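Local coordinates for protein putative peptidase (Chlamydophila abortus, PDB 3CE2) that is a putative zinc-dependent metallopeptidase of the M3B family and probably cleaves small bioactive peptides as an oligopeptidase, at residues K37-S42 with E80-K85; L439-M444 with L458-D463; F548-L553 with I592-C597. All coordinates share one frame; numbering follows the deposited sequence.

Overall arrangement
Contact 1 joins helix 33-42 to helix 66-96 at one edge of this mainly helical chain, and it comes first in sequence. Contacts 2 and 3 follow in series on the opposite side of the chain's centre, their own centres about 43 and 44 Å from that of contact 1. These two lie about 14 Å apart, centre to centre, in the M3 peptidase part of the chain, and they touch: L439 packs on L549 and L553, and D442 on L553, so helix 431-447 of contact 2 borders helix 536-553 of contact 3. Contact 2 adjoins the helix with the zinc-binding HExxH motif; contacts 1 and 3 are surface contacts away from the metal sites.

Contact 1: residues K37-S42 with E80-K85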
loop_
_atom_site.group_PDB
_atom_site.type_symbol
_atom_site.label_atom_id
_atom_site.label_comp_id
_atom_site.label_asym_id
_atom_site.label_seq_id
_atom_site.Cartn_x
_atom_site.Cartn_y
_atom_site.Cartn_z
ATOM N N LYS A 37 11.966 21.417 -20.989
ATOM C CA LYS A 37 13.026 20.928 -21.847
ATOM C C LYS A 37 14.282 21.729 -21.562
ATOM O O LYS A 37 15.373 21.169 -21.445
ATOM C CB LYS A 37 12.620 21.071 -23.308
ATOM C CG LYS A 37 13.703 20.669 -24.281
ATOM C CD LYS A 37 14.188 19.238 -24.051
ATOM C CE LYS A 37 14.991 18.736 -25.258
ATOM N NZ LYS A 37 15.833 17.571 -24.903
ATOM N N ALA A 38 14.104 23.044 -21.434
ATOM C CA ALA A 38 15.190 23.948 -21.089
ATOM C C ALA A 38 15.901 23.466 -19.806
ATOM O O ALA A 38 17.125 23.265 -19.784
ATOM C CB ALA A 38 14.646 25.365 -20.919
ATOM N N ASP A 39 15.116 23.261 -18.752
ATOM C CA ASP A 39 15.633 22.745 -17.506
ATOM C C ASP A 39 16.319 21.377 -17.663
ATOM O O ASP A 39 17.448 21.211 -17.213
ATOM C CB ASP A 39 14.509 22.659 -16.478
ATOM C CG ASP A 39 14.925 23.187 -15.122
ATOM O OD1 ASP A 39 15.586 24.253 -15.093
ATOM O OD2 ASP A 39 14.588 22.540 -14.099
ATOM N N LEU A 40 15.646 20.407 -18.287
ATOM C CA LEU A 40 16.246 19.087 -18.527
ATOM C C LEU A 40 17.629 19.258 -19.116
ATOM O O LEU A 40 18.551 18.482 -18.841
ATOM C CB LEU A 40 15.398 18.259 -19.497
ATOM C CG LEU A 40 15.927 16.844 -19.804
ATOM C CD1 LEU A 40 15.508 15.824 -18.743
ATOM C CD2 LEU A 40 15.509 16.342 -21.193
ATOM N N ASP A 41 17.757 20.298 -19.933
ATOM C CA ASP A 41 19.009 20.602 -20.619
ATOM C C ASP A 41 20.164 20.964 -19.665
ATOM O O ASP A 41 21.267 20.432 -19.832
ATOM C CB ASP A 41 18.797 21.690 -21.693
ATOM C CG ASP A 41 18.094 21.160 -22.954
ATOM O OD1 ASP A 41 17.966 19.926 -23.111
ATOM O OD2 ASP A 41 17.670 21.984 -23.796
ATOM N N SER A 42 19.914 21.831 -18.672
ATOM C CA SER A 42 20.968 22.297 -17.736
ATOM C C SER A 42 21.932 21.185 -17.365
ATOM O O SER A 42 23.117 21.423 -17.123
ATOM C CB SER A 42 20.401 22.863 -16.424
ATOM O OG SER A 42 18.991 22.942 -16.421
ATOM N N GLU A 80 18.663 15.528 -6.899
ATOM C CA GLU A 80 17.534 14.625 -6.767
ATOM C C GLU A 80 16.248 15.413 -6.786
ATOM O O GLU A 80 15.247 15.002 -7.389
ATOM C CB GLU A 80 17.644 13.833 -5.469
ATOM C CG GLU A 80 16.475 12.931 -5.181
ATOM C CD GLU A 80 16.603 12.200 -3.844
ATOM O OE1 GLU A 80 17.742 12.067 -3.327
ATOM O OE2 GLU A 80 15.558 11.751 -3.313
ATOM N N ARG A 81 16.271 16.565 -6.141
ATOM C CA ARG A 81 15.068 17.343 -6.040
ATOM C C ARG A 81 14.631 17.836 -7.423
ATOM O O ARG A 81 13.431 17.809 -7.748
ATOM C CB ARG A 81 15.304 18.491 -5.092
ATOM C CG ARG A 81 14.131 19.395 -4.893
ATOM C CD ARG A 81 14.485 20.359 -3.802
ATOM N NE ARG A 81 13.540 21.461 -3.744
ATOM C CZ ARG A 81 13.498 22.325 -2.740
ATOM N NH1 ARG A 81 14.344 22.191 -1.725
ATOM N NH2 ARG A 81 12.610 23.304 -2.753
ATOM N N LYS A 82 15.610 18.251 -8.236
ATOM C CA LYS A 82 15.366 18.801 -9.575
ATOM C C LYS A 82 14.900 17.681 -10.513
ATOM O O LYS A 82 13.908 17.841 -11.218
ATOM C CB LYS A 82 16.644 19.448 -10.118
ATOM C CG LYS A 82 16.478 20.437 -11.285
ATOM C CD LYS A 82 17.747 20.425 -12.173
ATOM C CE LYS A 82 18.427 21.812 -12.349
ATOM N NZ LYS A 82 17.918 22.657 -13.479
ATOM N N LEU A 83 15.608 16.548 -10.492
ATOM C CA LEU A 83 15.183 15.342 -11.195
ATOM C C LEU A 83 13.727 14.978 -10.930
ATOM O O LEU A 83 12.988 14.681 -11.873
ATOM C CB LEU A 83 16.073 14.158 -10.839
ATOM C CG LEU A 83 17.513 14.368 -11.294
ATOM C CD1 LEU A 83 18.318 13.107 -11.252
ATOM C CD2 LEU A 83 17.539 14.948 -12.688
ATOM N N ASN A 84 13.315 15.001 -9.660
ATOM C CA ASN A 84 11.937 14.652 -9.292
ATOM C C ASN A 84 10.933 15.648 -9.853
ATOM O O ASN A 84 9.871 15.264 -10.324
ATOM C CB ASN A 84 11.771 14.571 -7.773
ATOM C CG ASN A 84 12.484 13.378 -7.170
ATOM O OD1 ASN A 84 13.148 12.616 -7.876
ATOM N ND2 ASN A 84 12.365 13.216 -5.849
ATOM N N LYS A 85 11.261 16.930 -9.780
ATOM C CA LYS A 85 10.421 17.963 -10.351
ATOM C C LYS A 85 10.230 17.671 -11.850
ATOM O O LYS A 85 9.122 17.716 -12.366
ATOM C CB LYS A 85 11.099 19.316 -10.128
ATOM C CG LYS A 85 10.343 20.558 -10.538
ATOM C CD LYS A 85 11.142 21.775 -10.057
ATOM C CE LYS A 85 10.746 23.070 -10.773
ATOM N NZ LYS A 85 9.435 23.634 -10.302
#
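K82 reaches over the carboxylate of D39, with its amine above the plane of that group rather than level with it. NZ is almost equally far from the two oxygens, 3.3 Å from D39 OD1 and 3.4 Å from D39 OD2. The resulting salt bridge contains a weak hydrogen bond, from K82 NZ to OD1. A second bond is given by the same amine to the hydroxyl one helical turn further on, K82 NZ to S42 OG at 3.1 Å. S42 OG also lies very close to D39 O, at a distance too short to be trusted. The lysine starts with CG anti to the backbone N (chi1 -162°), and bends at chi3 and chi4 bring its amine round to S42. D39 and K82 approach from opposite directions and meet nearer helix 33-42, the lysine spanning most of the gap; the CA atoms of D39 and K82 are 8.9 Å apart. The stronger polar partner of D39 lies outside the pair: OD2 hydrogen-bonds to the hydroxyl of Y30. K82 also makes a cation-pi contact with F43, just past the helix segment. The positive charge of K82 probably stabilises the carboxylate, while the Y30 bond helps to fix its position. L40 and L83, on the two helices, both pack against helix 101-120, which lies behind the polar bridge. The arrangement is a surface salt bridge between two helices of a mainly helical chain, away from the metal sites.

Contact 2: residues L439-M444 with L458-D463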
loop_
_atom_site.group_PDB
_atom_site.type_symbol
_atom_site.label_atom_id
_atom_site.label_comp_id
_atom_site.label_asym_id
_atom_site.label_seq_id
_atom_site.Cartn_x
_atom_site.Cartn_y
_atom_site.Cartn_z
ATOM N N LEU A 439 -14.323 7.391 7.154
ATOM C CA LEU A 439 -15.041 8.584 7.550
ATOM C C LEU A 439 -16.217 8.854 6.623
ATOM O O LEU A 439 -17.316 9.133 7.079
ATOM C CB LEU A 439 -14.088 9.770 7.512
ATOM C CG LEU A 439 -14.550 11.102 8.107
ATOM C CD1 LEU A 439 -15.488 10.932 9.333
ATOM C CD2 LEU A 439 -13.318 11.958 8.439
ATOM N N LEU A 440 -15.983 8.806 5.317
ATOM C CA LEU A 440 -17.049 9.068 4.352
ATOM C C LEU A 440 -18.257 8.138 4.595
ATOM O O LEU A 440 -19.380 8.604 4.769
ATOM C CB LEU A 440 -16.507 8.917 2.940
ATOM C CG LEU A 440 -17.508 8.812 1.796
ATOM C CD1 LEU A 440 -18.054 10.160 1.458
ATOM C CD2 LEU A 440 -16.863 8.195 0.562
ATOM N N MET A 441 -18.020 6.827 4.612
ATOM C CA MET A 441 -19.052 5.855 4.975
ATOM C C MET A 441 -19.676 6.128 6.362
ATOM O O MET A 441 -20.892 6.125 6.520
ATOM C CB MET A 441 -18.505 4.427 4.904
ATOM C CG MET A 441 -18.367 3.849 3.503
ATOM S SD MET A 441 -17.410 2.301 3.563
ATOM C CE MET A 441 -16.884 2.184 1.855
ATOM N N ASP A 442 -18.859 6.376 7.364
ATOM C CA ASP A 442 -19.405 6.734 8.659
ATOM C C ASP A 442 -20.397 7.887 8.592
ATOM O O ASP A 442 -21.490 7.807 9.150
ATOM C CB ASP A 442 -18.305 7.104 9.629
ATOM C CG ASP A 442 -18.834 7.300 11.028
ATOM O OD1 ASP A 442 -19.174 6.271 11.641
ATOM O OD2 ASP A 442 -18.927 8.460 11.506
ATOM N N SER A 443 -20.009 8.966 7.926
ATOM C CA SER A 443 -20.851 10.148 7.823
ATOM C C SER A 443 -22.098 9.903 7.005
ATOM O O SER A 443 -23.152 10.453 7.319
ATOM C CB SER A 443 -20.084 11.310 7.207
ATOM O OG SER A 443 -19.066 11.755 8.078
ATOM N N MET A 444 -21.979 9.089 5.952
ATOM C CA MET A 444 -23.117 8.810 5.073
ATOM C C MET A 444 -24.172 7.976 5.783
ATOM O O MET A 444 -25.353 8.128 5.504
ATOM C CB MET A 444 -22.689 8.133 3.766
ATOM C CG MET A 444 -22.072 9.078 2.777
ATOM S SD MET A 444 -21.692 8.284 1.203
ATOM C CE MET A 444 -23.336 8.278 0.472
ATOM N N LEU A 458 -22.942 -0.298 5.228
ATOM C CA LEU A 458 -22.345 -1.060 6.312
ATOM C C LEU A 458 -21.656 -2.286 5.763
ATOM O O LEU A 458 -20.636 -2.733 6.284
ATOM C CB LEU A 458 -23.413 -1.472 7.313
ATOM C CG LEU A 458 -23.767 -0.380 8.311
ATOM C CD1 LEU A 458 -25.208 -0.504 8.734
ATOM C CD2 LEU A 458 -22.820 -0.444 9.513
ATOM N N THR A 459 -22.224 -2.836 4.705
ATOM C CA THR A 459 -21.723 -4.087 4.182
ATOM C C THR A 459 -20.383 -3.856 3.476
ATOM O O THR A 459 -19.445 -4.644 3.637
ATOM C CB THR A 459 -22.764 -4.759 3.271
ATOM O OG1 THR A 459 -23.794 -5.318 4.096
ATOM C CG2 THR A 459 -22.133 -5.873 2.490
ATOM N N ARG A 460 -20.287 -2.750 2.735
ATOM C CA ARG A 460 -19.085 -2.444 1.988
ATOM C C ARG A 460 -17.936 -2.191 2.958
ATOM O O ARG A 460 -16.795 -2.640 2.767
ATOM C CB ARG A 460 -19.308 -1.227 1.102
ATOM C CG ARG A 460 -18.186 -1.022 0.098
ATOM C CD ARG A 460 -18.580 -0.058 -0.992
ATOM N NE ARG A 460 -18.959 1.239 -0.436
ATOM C CZ ARG A 460 -20.208 1.691 -0.347
ATOM N NH1 ARG A 460 -20.435 2.884 0.186
ATOM N NH2 ARG A 460 -21.226 0.960 -0.792
ATOM N N CYS A 461 -18.280 -1.480 4.013
ATOM C CA CYS A 461 -17.364 -1.124 5.054
ATOM C C CYS A 461 -16.845 -2.323 5.859
ATOM O O CYS A 461 -15.659 -2.403 6.167
ATOM C CB CYS A 461 -18.066 -0.138 5.975
ATOM S SG CYS A 461 -17.204 0.120 7.488
ATOM N N LEU A 462 -17.705 -3.269 6.207
ATOM C CA LEU A 462 -17.196 -4.407 6.959
ATOM C C LEU A 462 -16.435 -5.383 6.068
ATOM O O LEU A 462 -15.394 -5.919 6.470
ATOM C CB LEU A 462 -18.300 -5.070 7.776
ATOM C CG LEU A 462 -18.811 -4.126 8.884
ATOM C CD1 LEU A 462 -20.248 -4.394 9.285
ATOM C CD2 LEU A 462 -17.893 -4.138 10.125
ATOM N N ASP A 463 -16.919 -5.592 4.846
ATOM C CA ASP A 463 -16.192 -6.445 3.883
ATOM C C ASP A 463 -14.738 -5.962 3.748
ATOM O O ASP A 463 -13.789 -6.764 3.759
ATOM C CB ASP A 463 -16.871 -6.436 2.502
ATOM C CG ASP A 463 -18.232 -7.192 2.476
ATOM O OD1 ASP A 463 -18.559 -7.976 3.420
ATOM O OD2 ASP A 463 -18.977 -6.989 1.478
#
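R460 O accepts a hydrogen bond from T464 OG1 one turn further along its helix, while the side chains of R460 and C461 receive M441. M441 provides the whole approach from the other helix. Its CG stands beside the backbone N (chi1 -77°), and the chain runs extended from there, which carries the thioether across to helix 451-487. The sulfur packs on the backbone side of the cysteine, with M441 SD 3.5 Å from C461 CB and 3.7 Å from C461 CA. The terminal methyl goes instead to the arginine: M441 CE is 3.9 Å from R460 CG and approaches the guanidinium obliquely at NE. R460 begins with CG anti to its N and bends at chi3, so its aliphatic part and its NE both border the methyl. The contact is therefore apolar packing with the arginine at its edge, and the two buried residues, M441 and C461, form its inner part. The M441 and C461 CA atoms are 7.2 Å apart. Helix 394-416, which carries the HExxH zinc motif, flanks the pair: L440 packs on S398, while M444 and R460 both touch L394. The M441 side chain lies about 10 Å from that of the zinc ligand H402. Helix 590-607 lines another side through L458 and L462, placing the contact within a bundle of helices.

Contact 3: residues F548-L553 with I592-C597; sequences FLEKIL and IQKAFC
Helices 548-553 and 592-597 cross at 66° with their axes 8.9 Å apart at closest approach, and E550 and K594 have the nearest CA atoms, 6.6 Å from each other. Their side chains cross at about a right angle in the gap. E550 sets its methylene rather than its carboxylate against the lysine: E550 CG is 4.0 Å from K594 CD, and the same carbon lies 3.9 Å from the backbone oxygen K594 O. CG is anti to the backbone N (chi1 179°), and a bend at chi2 (79°) then turns the carboxylate along the second helix, where E550 OE2 comes within 3.8 Å of C597 CB. K594 also bends at chi2, which takes its chain past E550 towards K551; there K551 CG and K594 CE make a looser apolar contact at 4.3 Å. The ends of the two lysines are engaged by other groups. K594 NZ forms a salt bridge with E556, beyond the end of helix 536-553, and K551 NZ makes a weak hydrogen bond to the backbone oxygen of G583. Deeper between the helices, A595 packs on L546 and I592 on I543, so the crossing is the outer part of a longer interface. I592 and F596 also pack on helix 278-289. The chemistry is that of long charged side chains packed by their methylenes: E550 OE2 remains 5.0 Å from K594 NZ, so their opposite charges may attract at a distance, but the direct ionic partner of the lysine is E556 and what joins the two helices here is mainly van der Waals contact.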
loop_
_atom_site.group_PDB
_atom_site.type_symbol
_atom_site.label_atom_id
_atom_site.label_comp_id
_atom_site.label_asym_id
_atom_site.label_seq_id
_atom_site.Cartn_x
_atom_site.Cartn_y
_atom_site.Cartn_z
ATOM N N PHE A 548 -7.174 6.215 14.946
ATOM C CA PHE A 548 -7.249 7.667 14.761
ATOM C C PHE A 548 -8.670 8.128 14.564
ATOM O O PHE A 548 -9.129 9.080 15.191
ATOM C CB PHE A 548 -6.457 8.053 13.537
ATOM C CG PHE A 548 -5.024 8.319 13.813
ATOM C CD1 PHE A 548 -4.655 9.171 14.841
ATOM C CD2 PHE A 548 -4.046 7.764 13.025
ATOM C CE1 PHE A 548 -3.330 9.438 15.086
ATOM C CE2 PHE A 548 -2.723 8.028 13.255
ATOM C CZ PHE A 548 -2.361 8.852 14.286
ATOM N N LEU A 549 -9.379 7.431 13.698
ATOM C CA LEU A 549 -10.757 7.814 13.378
ATOM C C LEU A 549 -11.709 7.719 14.580
ATOM O O LEU A 549 -12.503 8.634 14.837
ATOM C CB LEU A 549 -11.279 6.988 12.191
ATOM C CG LEU A 549 -12.705 7.318 11.792
ATOM C CD1 LEU A 549 -12.858 8.807 11.490
ATOM C CD2 LEU A 549 -13.143 6.459 10.617
ATOM N N GLU A 550 -11.624 6.617 15.319
ATOM C CA GLU A 550 -12.491 6.404 16.476
ATOM C C GLU A 550 -12.297 7.513 17.520
ATOM O O GLU A 550 -13.269 8.080 18.015
ATOM C CB GLU A 550 -12.219 5.031 17.080
ATOM C CG GLU A 550 -13.050 4.692 18.326
ATOM C CD GLU A 550 -14.473 4.252 18.003
ATOM O OE1 GLU A 550 -14.926 4.425 16.842
ATOM O OE2 GLU A 550 -15.136 3.723 18.921
ATOM N N LYS A 551 -11.046 7.838 17.828
ATOM C CA LYS A 551 -10.750 8.931 18.733
ATOM C C LYS A 551 -11.361 10.233 18.230
ATOM O O LYS A 551 -11.891 11.018 19.014
ATOM C CB LYS A 551 -9.243 9.098 18.906
ATOM C CG LYS A 551 -8.566 7.940 19.615
ATOM C CD LYS A 551 -7.041 8.143 19.771
ATOM C CE LYS A 551 -6.517 7.179 20.839
ATOM N NZ LYS A 551 -5.125 6.703 20.606
ATOM N N ILE A 552 -11.300 10.461 16.921
ATOM C CA ILE A 552 -11.792 11.712 16.380
ATOM C C ILE A 552 -13.308 11.753 16.465
ATOM O O ILE A 552 -13.879 12.782 16.807
ATOM C CB ILE A 552 -11.319 11.939 14.926
ATOM C CG1 ILE A 552 -9.861 12.378 14.914
ATOM C CG2 ILE A 552 -12.197 12.989 14.209
ATOM C CD1 ILE A 552 -9.143 12.024 13.629
ATOM N N LEU A 553 -13.978 10.649 16.153
ATOM C CA LEU A 553 -15.453 10.670 16.223
ATOM C C LEU A 553 -16.008 10.758 17.660
ATOM O O LEU A 553 -17.178 11.024 17.862
ATOM C CB LEU A 553 -16.070 9.492 15.476
ATOM C CG LEU A 553 -15.765 9.436 13.981
ATOM C CD1 LEU A 553 -16.016 8.018 13.393
ATOM C CD2 LEU A 553 -16.550 10.518 13.232
ATOM N N ILE A 592 -5.072 -1.258 18.638
ATOM C CA ILE A 592 -5.911 -2.323 18.103
ATOM C C ILE A 592 -7.255 -2.462 18.825
ATOM O O ILE A 592 -8.248 -2.868 18.226
ATOM C CB ILE A 592 -5.198 -3.661 18.005
ATOM C CG1 ILE A 592 -5.981 -4.553 17.043
ATOM C CG2 ILE A 592 -5.040 -4.265 19.376
ATOM C CD1 ILE A 592 -5.326 -5.873 16.715
ATOM N N GLN A 593 -7.305 -2.084 20.094
ATOM C CA GLN A 593 -8.564 -2.138 20.818
ATOM C C GLN A 593 -9.502 -1.050 20.347
ATOM O O GLN A 593 -10.721 -1.261 20.256
ATOM C CB GLN A 593 -8.328 -2.050 22.318
ATOM C CG GLN A 593 -7.667 -3.296 22.846
ATOM C CD GLN A 593 -7.716 -3.376 24.356
ATOM O OE1 GLN A 593 -7.387 -2.412 25.052
ATOM N NE2 GLN A 593 -8.130 -4.540 24.873
ATOM N N LYS A 594 -8.931 0.107 20.019
ATOM C CA LYS A 594 -9.728 1.202 19.463
ATOM C C LYS A 594 -10.284 0.809 18.086
ATOM O O LYS A 594 -11.418 1.149 17.726
ATOM C CB LYS A 594 -8.890 2.480 19.369
ATOM C CG LYS A 594 -8.857 3.328 20.634
ATOM C CD LYS A 594 -10.276 3.741 20.993
ATOM C CE LYS A 594 -10.332 4.878 21.992
ATOM N NZ LYS A 594 -11.760 5.123 22.360
ATOM N N ALA A 595 -9.487 0.080 17.316
ATOM C CA ALA A 595 -9.943 -0.403 16.027
ATOM C C ALA A 595 -11.115 -1.343 16.229
ATOM O O ALA A 595 -12.177 -1.171 15.632
ATOM C CB ALA A 595 -8.807 -1.119 15.306
ATOM N N PHE A 596 -10.921 -2.341 17.082
ATOM C CA PHE A 596 -11.972 -3.314 17.355
ATOM C C PHE A 596 -13.269 -2.670 17.853
ATOM O O PHE A 596 -14.374 -3.100 17.498
ATOM C CB PHE A 596 -11.475 -4.358 18.344
ATOM C CG PHE A 596 -10.500 -5.327 17.754
ATOM C CD1 PHE A 596 -10.543 -5.640 16.417
ATOM C CD2 PHE A 596 -9.578 -5.969 18.549
ATOM C CE1 PHE A 596 -9.664 -6.550 15.871
ATOM C CE2 PHE A 596 -8.693 -6.883 18.010
ATOM C CZ PHE A 596 -8.742 -7.167 16.655
ATOM N N CYS A 597 -13.133 -1.623 18.654
ATOM C CA CYS A 597 -14.303 -0.866 19.090
ATOM C C CYS A 597 -15.126 -0.359 17.928
ATOM O O CYS A 597 -16.341 -0.526 17.879
ATOM C CB CYS A 597 -13.884 0.312 19.965
ATOM S SG CYS A 597 -13.381 -0.222 21.611
#